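Local coordinates for hypothetical protein (Actinomyces odontolyticus, PDB 4MJG) that is of unknown function but belongs to the DUF4853 family and is probably made as a lipoprotein in its natural full-length form, at residues G62-T70 / Q148-F158; I101-I109 / L118-D126. All coordinates share one frame; numbering follows the deposited sequence.

Interaction 1 of 2, residues G62-T70 / Q148-F158; sequences GYRVVGYTT and QFVLPSVEEAF. With SO4 (sulfate ion), chain C.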
loop_
_atom_site.group_PDB
_atom_site.type_symbol
_atom_site.label_atom_id
_atom_site.label_comp_id
_atom_site.label_asym_id
_atom_site.label_seq_id
_atom_site.Cartn_x
_atom_site.Cartn_y
_atom_site.Cartn_z
ATOM N N GLY A 62 5.084 -0.992 19.521
ATOM C CA GLY A 62 5.068 -2.107 18.594
ATOM C C GLY A 62 5.728 -1.780 17.273
ATOM O O GLY A 62 6.732 -1.066 17.226
ATOM N N TYR A 63 5.168 -2.324 16.199
ATOM C CA TYR A 63 5.731 -2.175 14.874
ATOM C C TYR A 63 4.648 -1.902 13.841
ATOM O O TYR A 63 3.516 -2.382 13.955
ATOM C CB TYR A 63 6.497 -3.430 14.477
ATOM C CG TYR A 63 7.810 -3.606 15.194
ATOM C CD1 TYR A 63 8.892 -2.782 14.910
ATOM C CD2 TYR A 63 7.980 -4.610 16.136
ATOM C CE1 TYR A 63 10.108 -2.948 15.555
ATOM C CE2 TYR A 63 9.191 -4.785 16.784
ATOM C CZ TYR A 63 10.251 -3.949 16.489
ATOM O OH TYR A 63 11.461 -4.115 17.120
ATOM N N ARG A 64 5.031 -1.137 12.826
ATOM C CA ARG A 64 4.153 -0.720 11.755
ATOM C C ARG A 64 4.770 -1.198 10.452
ATOM O O ARG A 64 5.990 -1.233 10.327
ATOM C CB ARG A 64 4.084 0.803 11.753
ATOM C CG ARG A 64 3.067 1.390 10.806
ATOM C CD ARG A 64 3.228 2.900 10.700
ATOM N NE ARG A 64 3.220 3.566 12.002
ATOM C CZ ARG A 64 2.142 3.748 12.764
ATOM N NH1 ARG A 64 0.946 3.296 12.389
ATOM N NH2 ARG A 64 2.265 4.373 13.927
ATOM N N VAL A 65 3.944 -1.548 9.476
ATOM C CA VAL A 65 4.466 -1.975 8.177
ATOM C C VAL A 65 3.975 -1.076 7.037
ATOM O O VAL A 65 2.771 -0.975 6.761
ATOM C CB VAL A 65 4.196 -3.476 7.894
ATOM C CG1 VAL A 65 2.711 -3.809 7.920
ATOM C CG2 VAL A 65 4.813 -3.892 6.569
ATOM N N VAL A 66 4.936 -0.403 6.404
ATOM C CA VAL A 66 4.709 0.324 5.167
ATOM C C VAL A 66 4.926 -0.674 4.038
ATOM O O VAL A 66 5.979 -1.308 3.965
ATOM C CB VAL A 66 5.702 1.497 5.009
ATOM C CG1 VAL A 66 5.555 2.154 3.645
ATOM C CG2 VAL A 66 5.516 2.517 6.129
ATOM N N GLY A 67 3.940 -0.819 3.162
ATOM C CA GLY A 67 4.013 -1.814 2.088
ATOM C C GLY A 67 4.747 -1.318 0.860
ATOM O O GLY A 67 5.390 -0.263 0.883
ATOM N N TYR A 68 4.655 -2.089 -0.221
ATOM C CA TYR A 68 5.205 -1.672 -1.507
ATOM C C TYR A 68 4.525 -0.401 -1.946
ATOM O O TYR A 68 3.358 -0.168 -1.626
ATOM C CB TYR A 68 4.986 -2.742 -2.574
ATOM C CG TYR A 68 5.970 -3.883 -2.512
ATOM C CD1 TYR A 68 7.170 -3.838 -3.218
ATOM C CD2 TYR A 68 5.693 -5.013 -1.764
ATOM C CE1 TYR A 68 8.073 -4.883 -3.170
ATOM C CE2 TYR A 68 6.586 -6.058 -1.709
ATOM C CZ TYR A 68 7.775 -5.986 -2.414
ATOM O OH TYR A 68 8.658 -7.027 -2.351
ATOM N N THR A 69 5.268 0.436 -2.657
ATOM C CA THR A 69 4.691 1.596 -3.303
ATOM C C THR A 69 4.726 1.313 -4.795
ATOM O O THR A 69 5.795 1.083 -5.346
ATOM C CB THR A 69 5.492 2.864 -2.987
ATOM O OG1 THR A 69 5.518 3.076 -1.563
ATOM C CG2 THR A 69 4.873 4.069 -3.674
ATOM N N THR A 70 3.556 1.272 -5.430
ATOM C CA THR A 70 3.475 1.019 -6.867
ATOM C C THR A 70 2.821 2.180 -7.584
ATOM O O THR A 70 2.006 2.897 -7.007
ATOM C CB THR A 70 2.705 -0.275 -7.196
ATOM O OG1 THR A 70 1.349 -0.177 -6.744
ATOM C CG2 THR A 70 3.370 -1.459 -6.541
ATOM N N GLN A 148 14.418 -6.801 11.957
ATOM C CA GLN A 148 14.400 -8.227 12.297
ATOM C C GLN A 148 13.385 -9.021 11.469
ATOM O O GLN A 148 13.548 -10.221 11.290
ATOM C CB GLN A 148 14.140 -8.436 13.803
ATOM C CG GLN A 148 12.711 -8.162 14.257
ATOM C CD GLN A 148 12.546 -8.210 15.772
ATOM O OE1 GLN A 148 12.578 -9.285 16.373
ATOM N NE2 GLN A 148 12.354 -7.049 16.393
ATOM N N PHE A 149 12.351 -8.351 10.959
ATOM C CA PHE A 149 11.226 -9.035 10.311
ATOM C C PHE A 149 11.419 -9.214 8.818
ATOM O O PHE A 149 11.646 -8.245 8.105
ATOM C CB PHE A 149 9.942 -8.249 10.527
ATOM C CG PHE A 149 9.640 -7.974 11.967
ATOM C CD1 PHE A 149 9.185 -8.987 12.796
ATOM C CD2 PHE A 149 9.812 -6.704 12.492
ATOM C CE1 PHE A 149 8.905 -8.737 14.123
ATOM C CE2 PHE A 149 9.534 -6.446 13.818
ATOM C CZ PHE A 149 9.079 -7.464 14.636
ATOM N N VAL A 150 11.315 -10.456 8.351
ATOM C CA VAL A 150 11.357 -10.740 6.919
ATOM C C VAL A 150 10.114 -10.166 6.266
ATOM O O VAL A 150 9.039 -10.181 6.859
ATOM C CB VAL A 150 11.433 -12.255 6.601
ATOM C CG1 VAL A 150 12.693 -12.858 7.197
ATOM C CG2 VAL A 150 10.190 -12.999 7.086
ATOM N N LEU A 151 10.274 -9.675 5.042
ATOM C CA LEU A 151 9.174 -9.097 4.278
ATOM C C LEU A 151 8.956 -9.891 2.999
ATOM O O LEU A 151 9.885 -10.500 2.479
ATOM C CB LEU A 151 9.494 -7.646 3.942
ATOM C CG LEU A 151 9.488 -6.707 5.150
ATOM C CD1 LEU A 151 10.312 -5.462 4.879
ATOM C CD2 LEU A 151 8.063 -6.350 5.533
ATOM N N PRO A 152 7.719 -9.892 2.484
ATOM C CA PRO A 152 7.430 -10.760 1.355
ATOM C C PRO A 152 8.075 -10.257 0.082
ATOM O O PRO A 152 8.166 -9.047 -0.129
ATOM C CB PRO A 152 5.906 -10.692 1.243
ATOM C CG PRO A 152 5.557 -9.349 1.767
ATOM C CD PRO A 152 6.586 -9.005 2.808
ATOM N N SER A 153 8.525 -11.190 -0.754
ATOM C CA SER A 153 8.972 -10.868 -2.101
ATOM C C SER A 153 7.802 -10.276 -2.868
ATOM O O SER A 153 6.640 -10.494 -2.518
ATOM C CB SER A 153 9.464 -12.124 -2.817
ATOM O OG SER A 153 8.433 -13.095 -2.884
ATOM N N VAL A 154 8.102 -9.542 -3.926
ATOM C CA VAL A 154 7.056 -8.976 -4.764
ATOM C C VAL A 154 6.217 -10.078 -5.432
ATOM O O VAL A 154 5.074 -9.841 -5.820
ATOM C CB VAL A 154 7.645 -8.017 -5.814
ATOM C CG1 VAL A 154 8.358 -8.790 -6.913
ATOM C CG2 VAL A 154 6.554 -7.125 -6.389
ATOM N N GLU A 155 6.787 -11.275 -5.557
ATOM C CA GLU A 155 6.041 -12.447 -6.020
ATOM C C GLU A 155 4.878 -12.715 -5.070
ATOM O O GLU A 155 3.733 -12.875 -5.502
ATOM C CB GLU A 155 6.935 -13.699 -6.074
ATOM C CG GLU A 155 8.277 -13.544 -6.782
ATOM C CD GLU A 155 8.149 -13.072 -8.219
ATOM O OE1 GLU A 155 7.193 -13.482 -8.916
ATOM O OE2 GLU A 155 9.024 -12.300 -8.658
ATOM N N GLU A 156 5.193 -12.760 -3.776
ATOM C CA GLU A 156 4.227 -13.104 -2.732
ATOM C C GLU A 156 3.231 -11.985 -2.458
ATOM O O GLU A 156 2.068 -12.252 -2.156
ATOM C CB GLU A 156 4.959 -13.455 -1.433
ATOM C CG GLU A 156 5.818 -14.709 -1.531
ATOM C CD GLU A 156 6.907 -14.773 -0.476
ATOM O OE1 GLU A 156 6.848 -14.010 0.512
ATOM O OE2 GLU A 156 7.830 -15.598 -0.639
ATOM N N ALA A 157 3.690 -10.740 -2.553
ATOM C CA ALA A 157 2.833 -9.580 -2.305
ATOM C C ALA A 157 1.758 -9.397 -3.379
ATOM O O ALA A 157 0.675 -8.893 -3.095
ATOM C CB ALA A 157 3.677 -8.321 -2.188
ATOM N N PHE A 158 2.057 -9.822 -4.604
ATOM C CA PHE A 158 1.146 -9.666 -5.740
ATOM C C PHE A 158 0.962 -11.012 -6.450
ATOM O O PHE A 158 1.468 -11.201 -7.558
ATOM C CB PHE A 158 1.706 -8.622 -6.718
ATOM C CG PHE A 158 1.882 -7.253 -6.119
ATOM C CD1 PHE A 158 3.038 -6.928 -5.422
ATOM C CD2 PHE A 158 0.897 -6.289 -6.257
ATOM C CE1 PHE A 158 3.207 -5.667 -4.867
ATOM C CE2 PHE A 158 1.063 -5.023 -5.706
ATOM C CZ PHE A 158 2.218 -4.712 -5.009
HETATM S S SO4 C . -1.796 3.810 14.842
HETATM O O1 SO4 C . -2.163 2.381 14.993
HETATM O O2 SO4 C . -1.876 4.229 13.423
HETATM O O3 SO4 C . -2.743 4.631 15.629
HETATM O O4 SO4 C . -0.422 4.011 15.354
#
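Two tyrosines, Tyr-63 and Tyr-68, reach from strand 62-73 to the segment 148-158, and each takes the edge of a phenylalanine against its ring. At Tyr-63 the pair is T-shaped: Phe-149 drives its CE2-CZ edge over the centre of the tyrosine face, with the planes at 76° and the centroids 4.7 Å apart. Gln-148 folds back on its own neighbour, its CG lying over a face of the Phe-149 ring, while its NE2 ends 3.2 Å from Tyr-63 OH; both polar ends are held by Pro-142 O, with Tyr-63 OH also bonded to Asp-145 N and Gln-148 NE2 to Asp-145 O. Tyr-68 is gripped differently. Its CG stands anti to the carbonyl carbon (chi1 -80°), which sends the ring toward the start of helix 154-157. There Tyr-68 OH donates to Pro-152 O at 3.0 Å, in the carbonyl plane and on a lone pair, the oxygen lying at the edge of the ring. Val-154 CG2 sits over one face toward the rim, and Ala-157 CB packs 3.7 Å from Tyr-68 CE2. Phe-158 completes the cluster as an offset edge-to-face partner, planes at 70°, and its CZ reaches Thr-70 CG2 at 3.8 Å. Between the two aromatic centres Val-65 CG2 meets Leu-151 CD2 at 4.2 Å. Arg-64 turns the other way, binding with NH1 and NH2 a sulfate ion, probably from the crystallisation liquor, which Arg-15 and Cys-136 N also hold. Helices 18-24 and 26-31 add Ile-18 beside Tyr-63 and Leu-26 beside Val-65. The whole is plain packing of a loop and one short helix, N-capped by Ser-153 through a weak bond to Glu-156 N, against a strand inside an antiparallel sheet.

Interaction 2 of 2, residues I101-I109 / L118-D126; sequences IDRDATRGI and LVEFKFSED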
loop_
_atom_site.group_PDB
_atom_site.type_symbol
_atom_site.label_atom_id
_atom_site.label_comp_id
_atom_site.label_asym_id
_atom_site.label_seq_id
_atom_site.Cartn_x
_atom_site.Cartn_y
_atom_site.Cartn_z
ATOM N N ILE A 101 -6.265 19.473 -3.223
ATOM C CA ILE A 101 -4.925 19.099 -3.688
ATOM C C ILE A 101 -3.894 19.846 -2.843
ATOM O O ILE A 101 -4.017 21.057 -2.649
ATOM C CB ILE A 101 -4.707 19.434 -5.183
ATOM C CG1 ILE A 101 -5.755 18.723 -6.049
ATOM C CG2 ILE A 101 -3.304 19.044 -5.615
ATOM C CD1 ILE A 101 -5.332 18.416 -7.477
ATOM N N ASP A 102 -2.879 19.136 -2.353
ATOM C CA ASP A 102 -1.859 19.742 -1.481
ATOM C C ASP A 102 -0.798 20.515 -2.290
ATOM O O ASP A 102 -0.976 20.744 -3.490
ATOM C CB ASP A 102 -1.227 18.681 -0.566
ATOM C CG ASP A 102 -0.082 17.930 -1.226
ATOM O OD1 ASP A 102 -0.177 17.609 -2.430
ATOM O OD2 ASP A 102 0.920 17.662 -0.531
ATOM N N ARG A 103 0.290 20.920 -1.632
ATOM C CA ARG A 103 1.311 21.780 -2.259
ATOM C C ARG A 103 1.960 21.123 -3.477
ATOM O O ARG A 103 2.311 21.802 -4.441
ATOM C CB ARG A 103 2.423 22.146 -1.264
ATOM C CG ARG A 103 1.969 22.531 0.123
ATOM C CD ARG A 103 3.073 23.240 0.888
ATOM N NE ARG A 103 3.475 24.489 0.240
ATOM C CZ ARG A 103 2.757 25.615 0.229
ATOM N NH1 ARG A 103 1.578 25.685 0.842
ATOM N NH2 ARG A 103 3.223 26.689 -0.405
ATOM N N ASP A 104 2.104 19.798 -3.420
ATOM C CA ASP A 104 2.851 19.027 -4.426
ATOM C C ASP A 104 2.042 18.677 -5.676
ATOM O O ASP A 104 2.514 17.908 -6.514
ATOM C CB ASP A 104 3.356 17.711 -3.814
ATOM C CG ASP A 104 4.049 17.907 -2.480
ATOM O OD1 ASP A 104 4.807 18.893 -2.332
ATOM O OD2 ASP A 104 3.834 17.066 -1.580
ATOM N N ALA A 105 0.831 19.221 -5.792
ATOM C CA ALA A 105 -0.103 18.853 -6.855
ATOM C C ALA A 105 -0.549 17.386 -6.757
ATOM O O ALA A 105 -0.791 16.735 -7.774
ATOM C CB ALA A 105 0.487 19.153 -8.228
ATOM N N THR A 106 -0.672 16.877 -5.532
ATOM C CA THR A 106 -1.156 15.513 -5.314
ATOM C C THR A 106 -2.426 15.525 -4.476
ATOM O O THR A 106 -2.578 16.363 -3.588
ATOM C CB THR A 106 -0.111 14.626 -4.603
ATOM O OG1 THR A 106 0.061 15.072 -3.252
ATOM C CG2 THR A 106 1.233 14.657 -5.332
ATOM N N ARG A 107 -3.338 14.600 -4.770
ATOM C CA ARG A 107 -4.588 14.466 -4.015
ATOM C C ARG A 107 -4.807 13.019 -3.670
ATOM O O ARG A 107 -4.719 12.153 -4.544
ATOM C CB ARG A 107 -5.776 14.972 -4.826
ATOM C CG ARG A 107 -7.017 15.237 -3.991
ATOM C CD ARG A 107 -8.146 15.783 -4.847
ATOM N NE ARG A 107 -9.357 16.011 -4.072
ATOM C CZ ARG A 107 -10.514 16.412 -4.589
ATOM N NH1 ARG A 107 -10.634 16.630 -5.897
ATOM N NH2 ARG A 107 -11.560 16.587 -3.793
ATOM N N GLY A 108 -5.112 12.762 -2.404
ATOM C CA GLY A 108 -5.176 11.402 -1.898
ATOM C C GLY A 108 -6.576 10.869 -1.667
ATOM O O GLY A 108 -7.494 11.619 -1.331
ATOM N N ILE A 109 -6.731 9.562 -1.870
ATOM C CA ILE A 109 -7.893 8.826 -1.390
ATOM C C ILE A 109 -7.362 7.735 -0.469
ATOM O O ILE A 109 -6.433 7.005 -0.831
ATOM C CB ILE A 109 -8.700 8.186 -2.531
ATOM C CG1 ILE A 109 -9.204 9.267 -3.489
ATOM C CG2 ILE A 109 -9.880 7.390 -1.974
ATOM C CD1 ILE A 109 -9.790 8.720 -4.769
ATOM N N LEU A 118 -4.221 1.872 6.931
ATOM C CA LEU A 118 -4.401 2.769 5.805
ATOM C C LEU A 118 -3.888 2.196 4.481
ATOM O O LEU A 118 -2.894 1.472 4.438
ATOM C CB LEU A 118 -3.650 4.064 6.125
ATOM C CG LEU A 118 -3.524 5.135 5.053
ATOM C CD1 LEU A 118 -4.858 5.831 4.911
ATOM C CD2 LEU A 118 -2.430 6.136 5.410
ATOM N N VAL A 119 -4.584 2.533 3.404
ATOM C CA VAL A 119 -4.075 2.348 2.050
ATOM C C VAL A 119 -4.403 3.611 1.274
ATOM O O VAL A 119 -5.546 4.049 1.279
ATOM C CB VAL A 119 -4.707 1.133 1.353
ATOM C CG1 VAL A 119 -4.187 1.005 -0.075
ATOM C CG2 VAL A 119 -4.424 -0.130 2.149
ATOM N N GLU A 120 -3.403 4.200 0.622
ATOM C CA GLU A 120 -3.567 5.504 -0.014
ATOM C C GLU A 120 -3.301 5.485 -1.514
ATOM O O GLU A 120 -2.245 5.043 -1.968
ATOM C CB GLU A 120 -2.656 6.543 0.646
ATOM C CG GLU A 120 -2.797 7.924 0.027
ATOM C CD GLU A 120 -2.337 9.035 0.944
ATOM O OE1 GLU A 120 -1.267 8.876 1.568
ATOM O OE2 GLU A 120 -3.043 10.066 1.033
ATOM N N PHE A 121 -4.267 5.986 -2.273
ATOM C CA PHE A 121 -4.112 6.204 -3.701
ATOM C C PHE A 121 -3.807 7.681 -3.896
ATOM O O PHE A 121 -4.688 8.519 -3.688
ATOM C CB PHE A 121 -5.402 5.843 -4.431
ATOM C CG PHE A 121 -5.865 4.431 -4.191
ATOM C CD1 PHE A 121 -6.610 4.112 -3.067
ATOM C CD2 PHE A 121 -5.567 3.422 -5.099
ATOM C CE1 PHE A 121 -7.040 2.814 -2.846
ATOM C CE2 PHE A 121 -5.996 2.123 -4.882
ATOM C CZ PHE A 121 -6.733 1.816 -3.753
ATOM N N LYS A 122 -2.566 8.004 -4.259
ATOM C CA LYS A 122 -2.169 9.396 -4.491
ATOM C C LYS A 122 -2.276 9.787 -5.964
ATOM O O LYS A 122 -1.455 9.389 -6.790
ATOM C CB LYS A 122 -0.752 9.675 -3.968
ATOM C CG LYS A 122 -0.725 10.517 -2.701
ATOM C CD LYS A 122 0.669 11.030 -2.375
ATOM C CE LYS A 122 0.612 12.197 -1.397
ATOM N NZ LYS A 122 -0.128 11.876 -0.142
ATOM N N PHE A 123 -3.289 10.585 -6.283
ATOM C CA PHE A 123 -3.430 11.130 -7.627
ATOM C C PHE A 123 -2.405 12.226 -7.881
ATOM O O PHE A 123 -2.091 13.016 -6.991
ATOM C CB PHE A 123 -4.837 11.697 -7.851
ATOM C CG PHE A 123 -4.932 12.620 -9.033
ATOM C CD1 PHE A 123 -5.124 12.117 -10.313
ATOM C CD2 PHE A 123 -4.804 13.993 -8.868
ATOM C CE1 PHE A 123 -5.201 12.965 -11.402
ATOM C CE2 PHE A 123 -4.879 14.848 -9.955
ATOM C CZ PHE A 123 -5.078 14.333 -11.223
ATOM N N SER A 124 -1.884 12.248 -9.103
ATOM C CA SER A 124 -1.162 13.400 -9.633
ATOM C C SER A 124 -1.311 13.363 -11.151
ATOM O O SER A 124 -1.797 12.378 -11.707
ATOM C CB SER A 124 0.314 13.385 -9.216
ATOM O OG SER A 124 1.094 12.605 -10.095
ATOM N N GLU A 125 -0.897 14.432 -11.820
ATOM C CA GLU A 125 -1.050 14.514 -13.270
ATOM C C GLU A 125 -0.184 13.472 -13.989
ATOM O O GLU A 125 -0.583 12.932 -15.024
ATOM C CB GLU A 125 -0.737 15.935 -13.752
ATOM C CG GLU A 125 -1.842 16.945 -13.450
ATOM C CD GLU A 125 -3.092 16.706 -14.279
ATOM O OE1 GLU A 125 -2.987 16.601 -15.519
ATOM O OE2 GLU A 125 -4.186 16.626 -13.691
ATOM N N ASP A 126 0.987 13.177 -13.423
ATOM C CA ASP A 126 1.907 12.189 -13.995
ATOM C C ASP A 126 1.440 10.746 -13.809
ATOM O O ASP A 126 1.540 9.936 -14.731
ATOM C CB ASP A 126 3.308 12.340 -13.388
ATOM C CG ASP A 126 4.019 13.600 -13.852
ATOM O OD1 ASP A 126 3.336 14.603 -14.148
ATOM O OD2 ASP A 126 5.266 13.584 -13.917
#
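Arg-107 and Phe-123 exchange two backbone hydrogen bonds, Arg-107 N to Phe-123 O at 3.0 Å and Phe-123 N to Arg-107 O at 2.7 Å. Ile-109 and Phe-121 form the next hydrogen-bonded pair of this antiparallel ladder, joined by Ile-109 N to Phe-121 O at 2.9 Å and the reverse bond at 2.8 Å from Phe-121 N to Ile-109 O, while Gly-108 faces Lys-122 as the non-hydrogen-bonded pair between them. Just before the ladder, Asp-102 OD1 accepts from both Thr-106 N and Thr-106 OG1, the amide nearly along the C-O axis and the hydroxyl, at 2.7 Å, from above the carboxylate plane. This double grip ties the ends of the loop that holds the type I turn Asp-102 to Ala-105. It also fixes Thr-106, whose OG1 lies between the backbone N and the carbonyl carbon (chi1 69°), with Lys-122 CE crossing 3.5 Å from that oxygen and the methyl CG2 turned to Ser-124 CB. A valine in place of Thr-106 would probably leave Asp-102 OD1 without its hydroxyl donor and let the carboxylate turn more freely. Lys-122 NZ lies a long 3.6 Å from Glu-120 OE2, an oxygen that also accepts from Gln-110. On the other face, Phe-121, Phe-123, Arg-107 and Ile-109 line up; Ile-101 CD1 comes to the edge of the Phe-123 ring at 4.4 Å from CE2. Helix 77-86 covers this face, with Phe-77 on Arg-107 and Ile-109, and Val-84 on Ile-109 and Phe-121. Strand 92-97 flanks the hairpin beyond 107-113, and strand 127-133 continues the sheet past 118-123.

Followed from the N terminus, after three helices and strand 44-55 the chain lays down 62-70 in strand 62-73, then travels through helix 77-86 and strand 92-97 to residues 101-109. Interaction 2 closes the short loop, a hairpin with only eight residues between its segments. Strand 127-133 then pairs with strand 62-73, and further on the segment 148-158 closes the much longer loop of interaction 1, which therefore encloses interaction 2 entirely. Their centres lie about 22 Å apart and their nearest atoms about 7 Å, so the two contacts do not touch. The same antiparallel sheet serves both: interaction 2 pairs two of its strands, whereas interaction 1 packs a loop and a short helix against another.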